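Local coordinates for monooxygenase (Agrobacterium tumefaciens, PDB 2I7G), which is probably a flavin-dependent monooxygenase of the luciferase-like family, using molecular oxygen to oxidise an organic substrate, at residues Ala163-Thr171 with Gly182-Arg193; Pro231-Ala239 with Thr248-Val256. All blocks are in the same frame, centred on the assembly; numbering follows the deposited sequence.

Contact 1 (Ala163-Thr171 with Gly182-Arg193); sequences ALREQEVVT and GRGVYPRPLQER
Arg188 starts with CG beside its backbone N (chi1 -57°) and bends twice more, at chi2 and chi3, which folds its guanidinium back against the end of the helix around Leu164 and the backbone of Glu168. Glu168, in the modelled conformer, does the reverse: its CG lies anti to the backbone N (chi1 -177°) and the chain runs out straight to the hydroxyl of Tyr186. Two carbonyls, Leu164 O and Val185 O, lie in the plane of the Arg188 guanidinium and fix its rotation. Arg188 NH2 gives a nearly straight bond to Leu164 O (3.0 Å), and Arg188 NH1 reaches back to Val185 O (2.9 Å) within its own segment. Glu168 CA sits 3.7 Å above the centre of one face of the Arg188 guanidinium. Arg188 NH1 also donates to a water that can donate to Gln167 O. Tyr186 OH gives its proton to Glu168 OE2 (2.8 Å), meeting the anti side of a carboxylate whose plane is turned 71° from the ring. Since Glu168 OE1 forms a salt bridge with Arg40 of the second subunit, both carboxylate oxygens are engaged. A bond from Val185 N to Glu168 O (3.1 Å) leads into antiparallel strand pairing, Val169 with Gly184 and Val170 with Arg183. Val170 N binds Arg183 O (3.0 Å), and Gly182 and Arg183 both face Val170 in a G1 beta bulge, with glycine taking the positive phi. In the modelled conformer Arg193 lays CG over one face of the Arg165 guanidinium, whose NH1 bonds to Leu194 O. The contact thus joins the C-terminal end of helix 150-166 to the three-stranded antiparallel sheet in which 169-172 is central and 183-184 an outer strand, with Phe113 of helix 109-122 touching both Arg165 and Arg188.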
# COMPACT_ATOMS: atom_id res chain seq x y z
N ALA B 163 18.94 -8.60 -1.86
CA ALA B 163 19.18 -9.56 -0.76
C ALA B 163 17.85 -10.08 -0.21
O ALA B 163 17.70 -11.29 0.02
CB ALA B 163 19.98 -8.89 0.33
N LEU B 164 16.89 -9.16 -0.04
CA LEU B 164 15.58 -9.49 0.52
C LEU B 164 14.84 -10.45 -0.38
O LEU B 164 14.20 -11.38 0.09
CB LEU B 164 14.74 -8.22 0.70
CG LEU B 164 15.22 -7.21 1.74
CD1 LEU B 164 14.34 -5.97 1.64
CD2 LEU B 164 15.21 -7.83 3.17
N ARG B 165 14.92 -10.25 -1.69
CA ARG B 165 14.12 -11.10 -2.56
C ARG B 165 14.76 -12.49 -2.71
O ARG B 165 14.09 -13.43 -3.14
CB ARG B 165 13.89 -10.43 -3.92
CG ARG B 165 15.02 -10.58 -4.82
CD ARG B 165 14.59 -10.33 -6.26
NE ARG B 165 15.76 -10.37 -7.13
CZ ARG B 165 15.74 -10.10 -8.42
NH1 ARG B 165 14.59 -9.76 -9.03
NH2 ARG B 165 16.88 -10.14 -9.11
N GLU B 166 16.03 -12.64 -2.35
CA GLU B 166 16.76 -13.89 -2.58
C GLU B 166 16.56 -14.93 -1.48
O GLU B 166 16.80 -16.12 -1.69
CB GLU B 166 18.26 -13.61 -2.80
CG GLU B 166 19.06 -14.74 -3.44
CD GLU B 166 18.72 -15.00 -4.89
OE1 GLU B 166 18.32 -14.05 -5.61
OE2 GLU B 166 18.89 -16.16 -5.32
N GLN B 167 16.15 -14.50 -0.29
CA GLN B 167 15.83 -15.47 0.77
C GLN B 167 15.07 -14.84 1.89
O GLN B 167 15.08 -13.64 2.03
CB GLN B 167 17.10 -16.06 1.33
CG GLN B 167 18.02 -15.07 1.96
CD GLN B 167 19.33 -15.71 2.37
OE1 GLN B 167 19.34 -16.77 3.02
NE2 GLN B 167 20.44 -15.08 2.00
N GLU B 168 14.46 -15.68 2.71
CA GLU B 168 13.55 -15.24 3.77
C GLU B 168 14.25 -14.45 4.87
O GLU B 168 13.76 -13.40 5.29
CB GLU B 168 12.85 -16.47 4.35
CG GLU B 168 11.81 -16.20 5.42
CD GLU B 168 11.00 -17.45 5.76
OE1 GLU B 168 10.55 -18.13 4.80
OE2 GLU B 168 10.82 -17.76 6.96
N VAL B 169 15.40 -14.96 5.33
CA VAL B 169 16.10 -14.40 6.48
C VAL B 169 17.39 -13.79 5.98
O VAL B 169 18.18 -14.48 5.32
CB VAL B 169 16.37 -15.49 7.55
CG1 VAL B 169 17.25 -14.94 8.70
CG2 VAL B 169 15.05 -16.02 8.09
N VAL B 170 17.60 -12.50 6.27
CA VAL B 170 18.81 -11.81 5.78
C VAL B 170 19.67 -11.19 6.87
O VAL B 170 19.17 -10.81 7.94
CB VAL B 170 18.49 -10.70 4.74
CG1 VAL B 170 17.81 -11.29 3.51
CG2 VAL B 170 17.63 -9.62 5.38
N THR B 171 20.97 -11.11 6.58
CA THR B 171 21.93 -10.34 7.35
C THR B 171 22.56 -9.38 6.34
O THR B 171 23.11 -9.81 5.32
CB THR B 171 22.99 -11.27 8.01
OG1 THR B 171 22.35 -12.03 9.05
CG2 THR B 171 24.14 -10.45 8.62
N GLY B 182 20.03 -11.06 10.78
CA GLY B 182 19.42 -12.41 10.75
C GLY B 182 17.93 -12.35 11.01
O GLY B 182 17.41 -13.11 11.82
N ARG B 183 17.24 -11.44 10.31
CA ARG B 183 15.80 -11.25 10.50
C ARG B 183 15.01 -11.71 9.27
O ARG B 183 15.43 -11.48 8.12
CB ARG B 183 15.47 -9.78 10.74
CG ARG B 183 16.26 -9.08 11.86
CD ARG B 183 16.19 -9.85 13.20
NE ARG B 183 14.84 -9.98 13.77
CZ ARG B 183 14.58 -10.67 14.88
NH1 ARG B 183 13.32 -10.75 15.34
NH2 ARG B 183 15.56 -11.32 15.54
N GLY B 184 13.86 -12.34 9.49
CA GLY B 184 12.95 -12.70 8.38
C GLY B 184 12.13 -11.51 7.93
O GLY B 184 11.73 -10.67 8.77
N VAL B 185 11.82 -11.43 6.63
CA VAL B 185 11.01 -10.34 6.09
C VAL B 185 9.77 -10.94 5.45
O VAL B 185 9.88 -11.75 4.54
CB VAL B 185 11.77 -9.45 5.08
CG1 VAL B 185 10.85 -8.35 4.51
CG2 VAL B 185 13.01 -8.83 5.79
N TYR B 186 8.59 -10.53 5.95
CA TYR B 186 7.32 -11.19 5.60
C TYR B 186 6.31 -10.14 5.07
O TYR B 186 6.40 -8.95 5.42
CB TYR B 186 6.74 -11.89 6.87
CG TYR B 186 7.73 -12.90 7.39
CD1 TYR B 186 7.97 -14.08 6.69
CD2 TYR B 186 8.54 -12.59 8.49
CE1 TYR B 186 8.95 -15.00 7.13
CE2 TYR B 186 9.52 -13.49 8.95
CZ TYR B 186 9.73 -14.67 8.25
OH TYR B 186 10.71 -15.51 8.70
N PRO B 187 5.32 -10.56 4.26
CA PRO B 187 5.12 -11.92 3.78
C PRO B 187 6.01 -12.21 2.56
O PRO B 187 6.42 -11.28 1.84
CB PRO B 187 3.65 -11.94 3.34
CG PRO B 187 3.42 -10.55 2.80
CD PRO B 187 4.27 -9.65 3.74
N ARG B 188 6.28 -13.50 2.34
CA ARG B 188 7.04 -13.89 1.15
C ARG B 188 6.12 -13.78 -0.08
O ARG B 188 4.92 -14.04 0.02
CB ARG B 188 7.57 -15.33 1.29
CG ARG B 188 8.44 -15.56 2.54
CD ARG B 188 9.48 -14.46 2.67
NE ARG B 188 10.41 -14.43 1.53
CZ ARG B 188 11.37 -13.52 1.36
NH1 ARG B 188 11.49 -12.49 2.22
NH2 ARG B 188 12.20 -13.64 0.32
N PRO B 189 6.66 -13.32 -1.21
CA PRO B 189 5.80 -13.21 -2.39
C PRO B 189 5.47 -14.55 -2.98
O PRO B 189 5.99 -15.60 -2.51
CB PRO B 189 6.64 -12.40 -3.38
CG PRO B 189 8.03 -12.65 -3.01
CD PRO B 189 8.03 -12.85 -1.49
N LEU B 190 4.63 -14.54 -4.02
CA LEU B 190 4.34 -15.77 -4.76
C LEU B 190 5.41 -16.13 -5.82
O LEU B 190 5.81 -17.30 -5.93
CB LEU B 190 2.94 -15.66 -5.38
CG LEU B 190 2.16 -16.90 -5.82
CD1 LEU B 190 2.08 -18.04 -4.80
CD2 LEU B 190 0.77 -16.38 -6.12
N GLN B 191 5.85 -15.14 -6.59
CA GLN B 191 6.87 -15.37 -7.61
C GLN B 191 8.18 -15.82 -6.94
O GLN B 191 8.51 -15.37 -5.84
CB GLN B 191 7.13 -14.10 -8.42
CG GLN B 191 5.97 -13.71 -9.33
CD GLN B 191 6.25 -12.40 -10.06
OE1 GLN B 191 6.81 -12.40 -11.16
NE2 GLN B 191 5.91 -11.29 -9.44
N GLU B 192 8.90 -16.72 -7.60
CA GLU B 192 10.20 -17.19 -7.06
C GLU B 192 11.19 -16.03 -6.84
O GLU B 192 11.87 -15.96 -5.80
CB GLU B 192 10.82 -18.27 -7.94
CG GLU B 192 12.16 -18.75 -7.39
CD GLU B 192 12.46 -20.22 -7.67
OE1 GLU B 192 12.01 -20.74 -8.72
OE2 GLU B 192 13.16 -20.84 -6.83
N ARG B 193 11.21 -15.11 -7.79
CA ARG B 193 12.07 -13.94 -7.72
C ARG B 193 11.23 -12.74 -8.15
O ARG B 193 10.89 -12.61 -9.33
CB ARG B 193 13.26 -14.10 -8.67
CG ARG B 193 14.60 -13.58 -8.14
CD ARG B 193 15.16 -14.52 -7.07
NE ARG B 193 16.63 -14.54 -6.98
CZ ARG B 193 17.42 -15.31 -7.73
NH1 ARG B 193 16.92 -16.13 -8.65
NH2 ARG B 193 18.74 -15.26 -7.56
O HOH W 1 14.04 -11.32 3.09

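Contact 2 (Pro231-Ala239 with Thr248-Val256); sequences PLFDLYHEA and TKLRTSINV
Phe233 and Thr252 point at each other head-on, the threonine laying its CB over one face of the phenylalanine ring in a CH-pi contact, 4.0 Å from the centroid and 20° off the ring normal. Ser253 O meets the same ring at its edge, near the ring plane, 3.5 Å from Phe233 CZ. Ile254 lies roughly perpendicular to the Phe233 side chain and brings Ile254 CG2 to within 3.9 Å of Phe233 CE2. One helical turn on, Tyr236 has CG anti to its backbone N (chi1 175°), and its ring spans from Leu250, ahead of the strand, to Thr252 at its start, with Tyr236 CE2 3.5 Å from Thr252 CG2. Thr252 is therefore shared by two aromatic rings: CB faces Phe233, while CG2 packs chiefly against Tyr236. These residues link the helix and second strand of a beta-alpha-beta unit, strand 217-220, helix 230-242 and strand 252-260, within the TIM barrel; the helix packs outside the parallel sheet, and residues 231-239 run nearly antiparallel to strand residues 252-256, at 153° and 11.0 Å between axes. Tyr236 and Leu250 lie alongside each other, pointing opposite ways, and Tyr236 OH is 3.5 Å from Leu250 CB. Arg251 N offers Tyr236 OH only a weak, long hydrogen bond (3.4 Å); the stronger partner of Tyr236 OH is Leu215 O, just before strand 217-220. On the solvent-exposed side, His237 ND1 meets Leu250 CD1 at the imidazole edge (3.9 Å).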
# COMPACT_ATOMS: atom_id res chain seq x y z
N PRO B 231 22.85 2.92 -28.90
CA PRO B 231 24.15 2.56 -28.32
C PRO B 231 24.12 2.32 -26.80
O PRO B 231 25.00 1.61 -26.28
CB PRO B 231 25.04 3.76 -28.67
CG PRO B 231 24.44 4.33 -29.91
CD PRO B 231 22.94 4.17 -29.68
N LEU B 232 23.13 2.88 -26.11
CA LEU B 232 23.04 2.67 -24.65
C LEU B 232 22.81 1.20 -24.37
O LEU B 232 23.34 0.65 -23.40
CB LEU B 232 21.94 3.52 -23.98
CG LEU B 232 22.26 5.03 -23.92
CD1 LEU B 232 21.05 5.81 -23.44
CD2 LEU B 232 23.49 5.38 -23.02
N PHE B 233 22.02 0.55 -25.23
CA PHE B 233 21.77 -0.88 -25.04
C PHE B 233 23.03 -1.71 -25.38
O PHE B 233 23.22 -2.78 -24.79
CB PHE B 233 20.58 -1.37 -25.85
CG PHE B 233 19.25 -1.01 -25.23
CD1 PHE B 233 19.17 -0.68 -23.87
CD2 PHE B 233 18.10 -1.03 -25.98
CE1 PHE B 233 17.94 -0.34 -23.29
CE2 PHE B 233 16.85 -0.70 -25.40
CZ PHE B 233 16.77 -0.37 -24.07
N ASP B 234 23.85 -1.23 -26.33
CA ASP B 234 25.20 -1.79 -26.55
C ASP B 234 25.99 -1.84 -25.27
O ASP B 234 26.61 -2.85 -24.93
CB ASP B 234 26.05 -0.95 -27.56
CG ASP B 234 25.59 -1.08 -29.00
OD1 ASP B 234 24.67 -1.89 -29.26
OD2 ASP B 234 26.18 -0.38 -29.89
N LEU B 235 26.00 -0.72 -24.57
CA LEU B 235 26.77 -0.59 -23.36
C LEU B 235 26.26 -1.51 -22.25
O LEU B 235 27.05 -2.11 -21.52
CB LEU B 235 26.72 0.85 -22.92
CG LEU B 235 27.53 1.33 -21.73
CD1 LEU B 235 29.03 1.15 -21.99
CD2 LEU B 235 27.17 2.79 -21.57
N TYR B 236 24.92 -1.59 -22.12
CA TYR B 236 24.28 -2.56 -21.22
C TYR B 236 24.78 -4.00 -21.48
O TYR B 236 25.22 -4.70 -20.57
CB TYR B 236 22.77 -2.47 -21.48
CG TYR B 236 21.93 -3.47 -20.75
CD1 TYR B 236 21.88 -3.47 -19.35
CD2 TYR B 236 21.18 -4.41 -21.46
CE1 TYR B 236 21.07 -4.40 -18.65
CE2 TYR B 236 20.39 -5.35 -20.79
CZ TYR B 236 20.33 -5.33 -19.38
OH TYR B 236 19.53 -6.22 -18.71
N HIS B 237 24.67 -4.45 -22.73
CA HIS B 237 25.07 -5.81 -23.09
C HIS B 237 26.57 -6.03 -22.94
O HIS B 237 27.00 -7.11 -22.53
CB HIS B 237 24.60 -6.17 -24.51
CG HIS B 237 23.11 -6.19 -24.66
ND1 HIS B 237 22.31 -7.08 -23.97
CD2 HIS B 237 22.27 -5.47 -25.44
CE1 HIS B 237 21.04 -6.87 -24.28
NE2 HIS B 237 20.99 -5.89 -25.17
N GLU B 238 27.36 -5.01 -23.25
CA GLU B 238 28.84 -5.12 -23.14
C GLU B 238 29.26 -5.19 -21.67
O GLU B 238 30.11 -6.00 -21.29
CB GLU B 238 29.53 -3.97 -23.88
CG GLU B 238 31.06 -3.91 -23.79
CD GLU B 238 31.78 -5.03 -24.56
OE1 GLU B 238 31.13 -5.87 -25.23
OE2 GLU B 238 33.03 -5.03 -24.49
N ALA B 239 28.63 -4.37 -20.82
CA ALA B 239 28.86 -4.46 -19.39
C ALA B 239 28.48 -5.83 -18.87
O ALA B 239 29.20 -6.42 -18.04
CB ALA B 239 28.11 -3.38 -18.65
N THR B 248 20.27 -14.52 -20.61
CA THR B 248 18.85 -14.74 -20.42
C THR B 248 18.34 -13.99 -19.20
O THR B 248 17.14 -13.87 -19.03
CB THR B 248 18.54 -16.25 -20.25
OG1 THR B 248 19.14 -16.74 -19.03
CG2 THR B 248 19.04 -17.07 -21.46
N LYS B 249 19.25 -13.52 -18.34
CA LYS B 249 18.86 -12.60 -17.27
C LYS B 249 18.39 -11.28 -17.89
O LYS B 249 17.50 -10.60 -17.36
CB LYS B 249 20.05 -12.30 -16.35
CG LYS B 249 20.34 -13.34 -15.29
CD LYS B 249 21.57 -12.94 -14.51
CE LYS B 249 21.39 -13.23 -13.03
NZ LYS B 249 22.61 -12.88 -12.26
N LEU B 250 19.02 -10.93 -19.00
CA LEU B 250 18.96 -9.58 -19.51
C LEU B 250 17.63 -9.34 -20.22
O LEU B 250 17.17 -10.17 -21.02
CB LEU B 250 20.16 -9.27 -20.41
CG LEU B 250 21.54 -9.67 -19.84
CD1 LEU B 250 22.63 -9.38 -20.86
CD2 LEU B 250 21.80 -8.98 -18.49
N ARG B 251 16.99 -8.23 -19.87
CA ARG B 251 15.73 -7.81 -20.50
C ARG B 251 15.85 -6.31 -20.70
O ARG B 251 16.46 -5.62 -19.88
CB ARG B 251 14.50 -8.11 -19.62
CG ARG B 251 14.30 -9.57 -19.17
CD ARG B 251 13.58 -10.40 -20.23
NE ARG B 251 13.41 -11.78 -19.82
CZ ARG B 251 14.27 -12.76 -20.09
NH1 ARG B 251 14.02 -14.00 -19.67
NH2 ARG B 251 15.38 -12.52 -20.78
N THR B 252 15.27 -5.81 -21.79
CA THR B 252 15.28 -4.38 -22.03
C THR B 252 13.87 -3.89 -22.34
O THR B 252 13.05 -4.59 -22.97
CB THR B 252 16.25 -4.01 -23.18
OG1 THR B 252 15.86 -4.71 -24.36
CG2 THR B 252 17.74 -4.37 -22.81
N SER B 253 13.60 -2.67 -21.93
CA SER B 253 12.34 -2.02 -22.23
C SER B 253 12.67 -0.61 -22.73
O SER B 253 13.70 0.01 -22.36
CB SER B 253 11.48 -1.91 -20.94
OG SER B 253 10.24 -1.32 -21.25
N ILE B 254 11.78 -0.07 -23.56
CA ILE B 254 11.81 1.38 -23.79
C ILE B 254 10.52 1.99 -23.24
O ILE B 254 9.42 1.42 -23.38
CB ILE B 254 12.08 1.77 -25.26
CG1 ILE B 254 10.92 1.36 -26.19
CG2 ILE B 254 13.49 1.21 -25.73
CD1 ILE B 254 11.11 1.77 -27.68
N ASN B 255 10.67 3.14 -22.59
CA ASN B 255 9.56 3.83 -21.93
C ASN B 255 9.41 5.16 -22.68
O ASN B 255 10.33 5.97 -22.66
CB ASN B 255 9.92 4.14 -20.49
CG ASN B 255 10.04 2.90 -19.61
OD1 ASN B 255 9.91 1.77 -20.06
ND2 ASN B 255 10.31 3.14 -18.33
N VAL B 256 8.28 5.36 -23.34
CA VAL B 256 8.12 6.50 -24.23
C VAL B 256 6.79 7.23 -23.94
O VAL B 256 5.84 6.64 -23.37
CB VAL B 256 8.13 6.04 -25.72
CG1 VAL B 256 9.36 5.22 -26.00
CG2 VAL B 256 6.86 5.23 -26.10

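Contact 1 closes before contact 2 opens along the chain, and both belong to the luciferase-like monooxygenase fold. Their centres lie 27 Å apart and their nearest atoms about 6 Å, so they do not touch and share no helix or strand. Contact 2 belongs to the barrel proper, packing helix 230-242 on strand 252-260 of the parallel sheet without help from another chain. Contact 1 lies farther from the chain centre, on the small antiparallel sheet that follows helix 150-166, and abuts the second subunit. Its segment 182-193 carries the chain from this dimer-facing periphery into the barrel wall at strand 196-200, which pairs with 217-220, the neighbour of 252-260.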